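Local coordinates for putative GAF sensor protein (PDB 5HL6) that probably reduces free L-methionine-(R)-S-oxide to methionine, as a GAF-domain member of the free methionine sulfoxide reductase family, at residues Arg58-Gly63 with Asp143-Ala148; Ile125-Val130 with Gly157-Cys162; Ala18-Leu23 with Asp151-Ser156. All coordinates share one frame; numbering follows the deposited sequence.

Interaction 1: Arg58-Gly63 with Asp143-Ala148; sequences RLNWAG and DSPVAA. With EDO (1,2-ethanediol), chain C.
Asn60 and Trp61 both face Asp143 and form a classic beta bulge. It sits where strand 61-67 begins and strand 136-144 ends, in the antiparallel sheet of the GAF domain. The tight part is the backbone. Asn60 N donates to Asp143 O at 2.9 Å, nearly straight at the hydrogen (170°). Trp61 N reaches the same oxygen only weakly. In return Asp143 N donates to Trp61 O at 2.9 Å. Asp143 O also takes a CA-H contact from Leu59 CA at 3.4 Å, so three consecutive residues converge on one carbonyl.

The side chains of Trp61 and Asp143 lie side by side and point the same way. Their indole and carboxylate planes are 75° apart, and Asp143 OD2 is 3.6 Å from Trp61 CB. The indole runs on past Asp143, stacks on Phe77 and donates from NE1 to Lys80 O. The carboxylate of Asp143 lies close to those of Asp141 and Glu124.

Toward Arg58 and Pro145 the contact is looser and more exposed. The guanidinium of Arg58 only grazes Val146, with NH1 4.3 Å from CG1. A 1,2-ethanediol, probably from the crystallisation liquor, accepts from Leu59 N through O1. Ser144 makes a firm link at this end. Its hydroxyl lies opposite its own backbone N (chi1 170°), which brings it to the backbone of Arg58. Ser144 OG donates to Arg58 O at 2.7 Å and accepts from Val146 N at 3.0 Å, closing an ST turn.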
loop_
_atom_site.group_PDB
_atom_site.type_symbol
_atom_site.label_atom_id
_atom_site.label_comp_id
_atom_site.label_asym_id
_atom_site.label_seq_id
_atom_site.Cartn_x
_atom_site.Cartn_y
_atom_site.Cartn_z
ATOM N N ARG B 58 12.190 -6.820 11.328
ATOM C CA ARG B 58 12.059 -8.241 11.003
ATOM C C ARG B 58 10.658 -8.586 10.494
ATOM O O ARG B 58 10.049 -9.570 10.916
ATOM C CB ARG B 58 12.426 -9.104 12.213
ATOM C CG ARG B 58 13.854 -8.927 12.700
ATOM C CD ARG B 58 14.113 -9.766 13.947
ATOM N NE ARG B 58 13.258 -9.372 15.069
ATOM C CZ ARG B 58 12.974 -10.156 16.106
ATOM N NH1 ARG B 58 13.465 -11.387 16.169
ATOM N NH2 ARG B 58 12.187 -9.716 17.079
ATOM N N LEU B 59 10.143 -7.760 9.577
ATOM C CA LEU B 59 8.865 -7.995 8.918
ATOM C C LEU B 59 9.074 -8.150 7.415
ATOM O O LEU B 59 9.985 -7.553 6.836
ATOM C CB LEU B 59 7.877 -6.850 9.163
ATOM C CG LEU B 59 7.464 -6.539 10.599
ATOM C CD1 LEU B 59 6.356 -5.499 10.595
ATOM C CD2 LEU B 59 7.008 -7.814 11.298
ATOM N N ASN B 60 8.223 -8.961 6.781
ATOM C CA ASN B 60 8.251 -9.075 5.330
ATOM C C ASN B 60 6.893 -8.852 4.672
ATOM O O ASN B 60 6.818 -8.830 3.440
ATOM C CB ASN B 60 8.821 -10.441 4.899
ATOM C CG ASN B 60 7.907 -11.597 5.237
ATOM O OD1 ASN B 60 7.525 -11.786 6.387
ATOM N ND2 ASN B 60 7.561 -12.387 4.233
ATOM N N TRP B 61 5.828 -8.653 5.446
ATOM C CA TRP B 61 4.526 -8.340 4.880
ATOM C C TRP B 61 3.679 -7.717 5.972
ATOM O O TRP B 61 3.774 -8.125 7.130
ATOM C CB TRP B 61 3.830 -9.596 4.338
ATOM C CG TRP B 61 2.901 -9.351 3.169
ATOM C CD1 TRP B 61 3.238 -9.374 1.843
ATOM C CD2 TRP B 61 1.487 -9.084 3.218
ATOM N NE1 TRP B 61 2.131 -9.132 1.069
ATOM C CE2 TRP B 61 1.045 -8.948 1.886
ATOM C CE3 TRP B 61 0.554 -8.950 4.259
ATOM C CZ2 TRP B 61 -0.289 -8.706 1.563
ATOM C CZ3 TRP B 61 -0.777 -8.688 3.936
ATOM C CH2 TRP B 61 -1.183 -8.561 2.601
ATOM N N ALA B 62 2.852 -6.743 5.598
ATOM C CA ALA B 62 1.901 -6.162 6.545
ATOM C C ALA B 62 0.816 -5.441 5.759
ATOM O O ALA B 62 1.117 -4.518 4.990
ATOM C CB ALA B 62 2.610 -5.216 7.514
ATOM N N GLY B 63 -0.433 -5.859 5.937
ATOM C CA GLY B 63 -1.509 -5.261 5.170
ATOM C C GLY B 63 -2.853 -5.889 5.480
ATOM O O GLY B 63 -2.979 -6.761 6.350
ATOM N N ASP B 143 3.552 -10.596 8.597
ATOM C CA ASP B 143 4.416 -11.754 8.460
ATOM C C ASP B 143 5.863 -11.367 8.731
ATOM O O ASP B 143 6.279 -10.227 8.501
ATOM C CB ASP B 143 4.286 -12.368 7.058
ATOM C CG ASP B 143 2.877 -12.834 6.768
ATOM O OD1 ASP B 143 2.577 -14.006 7.050
ATOM O OD2 ASP B 143 2.058 -12.022 6.292
ATOM N N SER B 144 6.634 -12.344 9.192
ATOM C CA SER B 144 8.055 -12.198 9.449
ATOM C C SER B 144 8.793 -13.365 8.817
ATOM O O SER B 144 8.262 -14.479 8.776
ATOM C CB SER B 144 8.338 -12.176 10.958
ATOM O OG SER B 144 9.729 -12.254 11.237
ATOM N N PRO B 145 10.007 -13.143 8.300
ATOM C CA PRO B 145 10.822 -14.266 7.821
ATOM C C PRO B 145 11.556 -14.997 8.931
ATOM O O PRO B 145 12.311 -15.932 8.639
ATOM C CB PRO B 145 11.812 -13.590 6.858
ATOM C CG PRO B 145 11.977 -12.204 7.405
ATOM C CD PRO B 145 10.670 -11.841 8.083
ATOM N N VAL B 146 11.345 -14.604 10.185
ATOM C CA VAL B 146 12.007 -15.202 11.340
ATOM C C VAL B 146 10.992 -16.037 12.111
ATOM O O VAL B 146 9.849 -15.609 12.318
ATOM C CB VAL B 146 12.633 -14.116 12.241
ATOM C CG1 VAL B 146 13.199 -14.732 13.511
ATOM C CG2 VAL B 146 13.711 -13.353 11.485
ATOM N N ALA B 147 11.409 -17.227 12.535
ATOM C CA ALA B 147 10.528 -18.097 13.306
ATOM C C ALA B 147 10.178 -17.461 14.650
ATOM O O ALA B 147 11.031 -16.863 15.314
ATOM C CB ALA B 147 11.190 -19.457 13.522
ATOM N N ALA B 148 8.904 -17.579 15.036
ATOM C CA ALA B 148 8.412 -17.111 16.335
ATOM C C ALA B 148 8.740 -15.636 16.579
ATOM O O ALA B 148 9.142 -15.240 17.676
ATOM C CB ALA B 148 8.959 -17.984 17.466
HETATM C C1 EDO C . 10.259 -4.227 7.594
HETATM O O1 EDO C . 10.741 -4.835 8.803
HETATM C C2 EDO C . 10.891 -2.850 7.410
HETATM O O2 EDO C . 10.648 -2.064 8.585
#

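Interaction 2: Ile125-Val130 with Gly157-Cys162; sequences IVVPLV and GMEALC
This is a buried, apolar contact of a helix on a sheet. Ile125, Val127 and Leu129 of strand 123-130 meet Met158, Glu159 and Cys162 of helix 152-176, near the centre of the chain. The short segments run roughly the same way, 33° apart, with their axes 9.0 Å from each other. No hydrogen bond joins them.

Ile125 and Met158 cross obliquely. CD1 of Ile125 rests on Met158 CB at 3.7 Å. The extended Ile125 chain (chi1 179°, chi2 172°) carries this methyl out to the helix. Val127 sits between two helix turns and splits its branches. CG2 meets Met158 CB at 4.0 Å, while CG1 meets Cys162 SG at 3.8 Å.

Alternation along the strand sorts the residues of the GAF fold here. Ile125 and Val127 face the long C-terminal helix, whereas Val126 turns to helix 91-99 on the other face of the sheet. Trp140, on the adjacent strand 136-144, also touches Met158 and Cys162. Helix 20-35 adds Tyr24 against Met158.

The first bond of the Leu129 side chain points neither toward the helix nor away from it, but CD2 lies 3.7 Å from Cys162 CB. Glu159 lies at the border. Its CG lies 4.1 Å from Val127 CG1, and its carboxylate continues to Thr102 OG1 and to a salt bridge with Arg155.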
loop_
_atom_site.group_PDB
_atom_site.type_symbol
_atom_site.label_atom_id
_atom_site.label_comp_id
_atom_site.label_asym_id
_atom_site.label_seq_id
_atom_site.Cartn_x
_atom_site.Cartn_y
_atom_site.Cartn_z
ATOM N N ILE B 125 0.924 -13.156 12.241
ATOM C CA ILE B 125 -0.181 -12.809 13.123
ATOM C C ILE B 125 -1.288 -12.223 12.255
ATOM O O ILE B 125 -1.021 -11.388 11.375
ATOM C CB ILE B 125 0.256 -11.827 14.229
ATOM C CG1 ILE B 125 -0.927 -11.458 15.114
ATOM C CG2 ILE B 125 0.863 -10.547 13.632
ATOM C CD1 ILE B 125 -0.529 -10.664 16.323
ATOM N N VAL B 126 -2.519 -12.698 12.464
ATOM C CA VAL B 126 -3.688 -12.209 11.736
ATOM C C VAL B 126 -4.750 -11.785 12.738
ATOM O O VAL B 126 -5.191 -12.602 13.555
ATOM C CB VAL B 126 -4.269 -13.258 10.774
ATOM C CG1 VAL B 126 -5.414 -12.623 10.009
ATOM C CG2 VAL B 126 -3.200 -13.765 9.817
ATOM N N VAL B 127 -5.183 -10.531 12.650
ATOM C CA VAL B 127 -6.154 -9.943 13.570
ATOM C C VAL B 127 -7.452 -9.717 12.803
ATOM O O VAL B 127 -7.463 -8.942 11.839
ATOM C CB VAL B 127 -5.636 -8.625 14.169
ATOM C CG1 VAL B 127 -6.687 -7.995 15.107
ATOM C CG2 VAL B 127 -4.329 -8.852 14.909
ATOM N N PRO B 128 -8.561 -10.343 13.190
ATOM C CA PRO B 128 -9.833 -10.052 12.521
ATOM C C PRO B 128 -10.311 -8.643 12.843
ATOM O O PRO B 128 -10.071 -8.117 13.933
ATOM C CB PRO B 128 -10.782 -11.111 13.089
ATOM C CG PRO B 128 -10.204 -11.435 14.434
ATOM C CD PRO B 128 -8.712 -11.343 14.261
ATOM N N LEU B 129 -10.984 -8.031 11.870
ATOM C CA LEU B 129 -11.508 -6.672 11.973
ATOM C C LEU B 129 -13.019 -6.754 11.910
ATOM O O LEU B 129 -13.574 -7.230 10.914
ATOM C CB LEU B 129 -10.973 -5.785 10.843
ATOM C CG LEU B 129 -9.451 -5.741 10.725
ATOM C CD1 LEU B 129 -9.018 -5.109 9.376
ATOM C CD2 LEU B 129 -8.844 -4.997 11.915
ATOM N N VAL B 130 -13.686 -6.316 12.976
ATOM C CA VAL B 130 -15.130 -6.449 13.094
ATOM C C VAL B 130 -15.715 -5.103 13.490
ATOM O O VAL B 130 -15.180 -4.426 14.374
ATOM C CB VAL B 130 -15.510 -7.535 14.121
ATOM C CG1 VAL B 130 -17.009 -7.650 14.220
ATOM C CG2 VAL B 130 -14.878 -8.887 13.728
ATOM N N GLY B 157 -0.351 -6.095 21.208
ATOM C CA GLY B 157 0.001 -4.852 20.542
ATOM C C GLY B 157 -0.675 -4.701 19.193
ATOM O O GLY B 157 -1.221 -3.638 18.875
ATOM N N MET B 158 -0.639 -5.758 18.373
ATOM C CA MET B 158 -1.313 -5.698 17.079
ATOM C C MET B 158 -2.812 -5.473 17.240
ATOM O O MET B 158 -3.419 -4.719 16.470
ATOM C CB MET B 158 -1.043 -6.971 16.278
ATOM C CG MET B 158 0.372 -7.069 15.723
ATOM S SD MET B 158 0.830 -5.744 14.585
ATOM C CE MET B 158 2.500 -6.254 14.223
ATOM N N GLU B 159 -3.430 -6.112 18.237
ATOM C CA GLU B 159 -4.859 -5.903 18.446
ATOM C C GLU B 159 -5.151 -4.457 18.825
ATOM O O GLU B 159 -6.154 -3.886 18.388
ATOM C CB GLU B 159 -5.387 -6.874 19.507
ATOM C CG GLU B 159 -5.453 -8.306 18.976
ATOM C CD GLU B 159 -5.835 -9.326 20.030
ATOM O OE1 GLU B 159 -5.805 -8.992 21.233
ATOM O OE2 GLU B 159 -6.150 -10.473 19.641
ATOM N N ALA B 160 -4.269 -3.839 19.613
ATOM C CA ALA B 160 -4.474 -2.440 19.966
ATOM C C ALA B 160 -4.291 -1.542 18.749
ATOM O O ALA B 160 -5.017 -0.555 18.593
ATOM C CB ALA B 160 -3.532 -2.030 21.097
ATOM N N LEU B 161 -3.338 -1.868 17.868
ATOM C CA LEU B 161 -3.192 -1.086 16.640
ATOM C C LEU B 161 -4.442 -1.195 15.781
ATOM O O LEU B 161 -4.922 -0.194 15.239
ATOM C CB LEU B 161 -1.960 -1.538 15.844
ATOM C CG LEU B 161 -0.588 -1.289 16.467
ATOM C CD1 LEU B 161 0.513 -1.737 15.536
ATOM C CD2 LEU B 161 -0.433 0.198 16.825
ATOM N N CYS B 162 -4.995 -2.410 15.660
ATOM C CA CYS B 162 -6.182 -2.590 14.835
ATOM C C CYS B 162 -7.392 -1.870 15.424
ATOM O O CYS B 162 -8.226 -1.367 14.667
ATOM C CB CYS B 162 -6.460 -4.082 14.627
ATOM S SG CYS B 162 -5.206 -4.862 13.544
#

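Interaction 3: Ala18-Leu23 with Asp151-Ser156; sequences ASKAEL and DDEDRS
Lys20 reaches from the start of helix 20-35 to the first turn of helix 152-176, where its ammonium meets Asp151 and Asp154. Its chain is extended beyond CG and brings NZ to both carboxylates. Lys20 and Asp151 approach from opposite directions. NZ comes from above the Asp151 carboxylate plane, 52° out of it, and makes a salt bridge to OD2 at 2.8 Å. Asp154 is crossed at a slant. Its OD2 is modelled 2.3 Å from Lys20 NZ, a salt bridge whose exact length is doubtful.

Glu153 runs past the shaft of Lys20 instead of meeting its end. Glu153 CB lies 3.7 Å from Lys20 CD. Glu153 thus packs along the aliphatic part of the lysine, while the ammonium pairs with the two aspartates.

Those aspartates form a capping box at the helix start. Asp154 N donates to Asp151 OD1 at 3.1 Å, nearly along the C-O axis. Asp151 N donates back to Asp154 OD2 at 3.1 Å, on that oxygen's anti lone pair. The other oxygen of Asp154 is bound by Tyr24 OH of helix 20-35.

Lys20 therefore pairs with both carboxylates of a capping box. The ammonium would probably favour the charged form of both, and the helix N-terminus that of Asp151. The salt-bridge network thereby ties the N-terminal helix to the C-terminal one at the surface.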
loop_
_atom_site.group_PDB
_atom_site.type_symbol
_atom_site.label_atom_id
_atom_site.label_comp_id
_atom_site.label_asym_id
_atom_site.label_seq_id
_atom_site.Cartn_x
_atom_site.Cartn_y
_atom_site.Cartn_z
ATOM N N ALA B 18 12.863 0.706 24.651
ATOM C CA ALA B 18 11.524 0.506 25.174
ATOM C C ALA B 18 11.100 -0.954 25.066
ATOM O O ALA B 18 11.578 -1.708 24.210
ATOM C CB ALA B 18 10.525 1.383 24.425
ATOM N N SER B 19 10.186 -1.344 25.946
ATOM C CA SER B 19 9.601 -2.671 25.903
ATOM C C SER B 19 8.584 -2.759 24.770
ATOM O O SER B 19 8.220 -1.756 24.144
ATOM C CB SER B 19 8.940 -3.000 27.239
ATOM O OG SER B 19 7.948 -2.038 27.546
ATOM N N LYS B 20 8.117 -3.984 24.508
ATOM C CA LYS B 20 7.103 -4.169 23.474
ATOM C C LYS B 20 5.854 -3.354 23.780
ATOM O O LYS B 20 5.256 -2.752 22.878
ATOM C CB LYS B 20 6.754 -5.650 23.331
ATOM C CG LYS B 20 7.797 -6.462 22.597
ATOM C CD LYS B 20 7.236 -7.792 22.119
ATOM C CE LYS B 20 8.272 -8.550 21.306
ATOM N NZ LYS B 20 7.706 -9.774 20.683
ATOM N N ALA B 21 5.449 -3.314 25.051
ATOM C CA ALA B 21 4.237 -2.593 25.423
ATOM C C ALA B 21 4.373 -1.104 25.132
ATOM O O ALA B 21 3.462 -0.484 24.570
ATOM C CB ALA B 21 3.922 -2.833 26.901
ATOM N N GLU B 22 5.513 -0.514 25.500
ATOM C CA GLU B 22 5.715 0.912 25.265
ATOM C C GLU B 22 5.806 1.222 23.777
ATOM O O GLU B 22 5.229 2.212 23.308
ATOM C CB GLU B 22 6.970 1.389 25.992
ATOM C CG GLU B 22 6.831 1.401 27.504
ATOM C CD GLU B 22 8.158 1.578 28.206
ATOM O OE1 GLU B 22 9.188 1.155 27.641
ATOM O OE2 GLU B 22 8.173 2.146 29.319
ATOM N N LEU B 23 6.513 0.380 23.015
ATOM C CA LEU B 23 6.648 0.620 21.582
ATOM C C LEU B 23 5.299 0.548 20.878
ATOM O O LEU B 23 4.989 1.394 20.031
ATOM C CB LEU B 23 7.633 -0.381 20.970
ATOM N N ASP B 151 4.973 -12.914 19.740
ATOM C CA ASP B 151 4.538 -13.528 20.983
ATOM C C ASP B 151 3.245 -12.866 21.446
ATOM O O ASP B 151 2.643 -12.055 20.729
ATOM C CB ASP B 151 5.644 -13.442 22.043
ATOM C CG ASP B 151 6.097 -12.011 22.320
ATOM O OD1 ASP B 151 5.263 -11.079 22.278
ATOM O OD2 ASP B 151 7.300 -11.820 22.598
ATOM N N ASP B 152 2.820 -13.195 22.667
ATOM C CA ASP B 152 1.550 -12.665 23.146
ATOM C C ASP B 152 1.580 -11.153 23.337
ATOM O O ASP B 152 0.520 -10.516 23.300
ATOM C CB ASP B 152 1.145 -13.345 24.451
ATOM C CG ASP B 152 -0.332 -13.194 24.733
ATOM O OD1 ASP B 152 -1.137 -13.518 23.830
ATOM O OD2 ASP B 152 -0.686 -12.722 25.835
ATOM N N GLU B 153 2.764 -10.566 23.543
ATOM C CA GLU B 153 2.864 -9.110 23.593
ATOM C C GLU B 153 2.623 -8.503 22.220
ATOM O O GLU B 153 1.978 -7.454 22.105
ATOM C CB GLU B 153 4.233 -8.689 24.125
ATOM C CG GLU B 153 4.406 -8.830 25.623
ATOM C CD GLU B 153 5.742 -8.291 26.094
ATOM O OE1 GLU B 153 6.783 -8.883 25.736
ATOM O OE2 GLU B 153 5.751 -7.262 26.806
ATOM N N ASP B 154 3.136 -9.144 21.166
ATOM C CA ASP B 154 2.808 -8.703 19.815
ATOM C C ASP B 154 1.329 -8.910 19.526
ATOM O O ASP B 154 0.703 -8.099 18.833
ATOM C CB ASP B 154 3.656 -9.448 18.784
ATOM C CG ASP B 154 5.120 -9.103 18.877
ATOM O OD1 ASP B 154 5.458 -7.924 18.634
ATOM O OD2 ASP B 154 5.931 -10.010 19.185
ATOM N N ARG B 155 0.759 -10.003 20.037
ATOM C CA ARG B 155 -0.672 -10.239 19.878
ATOM C C ARG B 155 -1.478 -9.088 20.469
ATOM O O ARG B 155 -2.352 -8.521 19.801
ATOM C CB ARG B 155 -1.053 -11.569 20.530
ATOM C CG ARG B 155 -2.467 -12.048 20.223
ATOM C CD ARG B 155 -3.485 -11.508 21.216
ATOM N NE ARG B 155 -3.092 -11.761 22.601
ATOM C CZ ARG B 155 -3.644 -11.165 23.655
ATOM N NH1 ARG B 155 -3.221 -11.457 24.878
ATOM N NH2 ARG B 155 -4.616 -10.275 23.487
ATOM N N SER B 156 -1.187 -8.722 21.720
ATOM C CA SER B 156 -1.878 -7.605 22.359
ATOM C C SER B 156 -1.598 -6.296 21.637
ATOM O O SER B 156 -2.497 -5.460 21.477
ATOM C CB SER B 156 -1.452 -7.495 23.819
ATOM O OG SER B 156 -1.842 -8.645 24.543
#

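In the fold
All three contacts lie within the GAF domain. Interactions 2 and 3 share helix 152-176, with centres about 13 Å apart. They touch where Ile125 CD1 packs on Arg155 CA at 3.6 Å. Interactions 1 and 2 reach the same antiparallel sheet through the neighbouring strands 136-144 and 123-130. Their centres are about 15 Å apart, and they do not touch. Interaction 1 is also about 15 Å from interaction 3. Along the chain the order is 18-23, 58-63, 125-130, 143-148, 151-156, 157-162. Interaction 3 ties the start of helix 20-35, the first helix, to the start of helix 152-176, the last. Interaction 1 joins strands within the sheet, and interaction 2 seats the C-terminal helix on it.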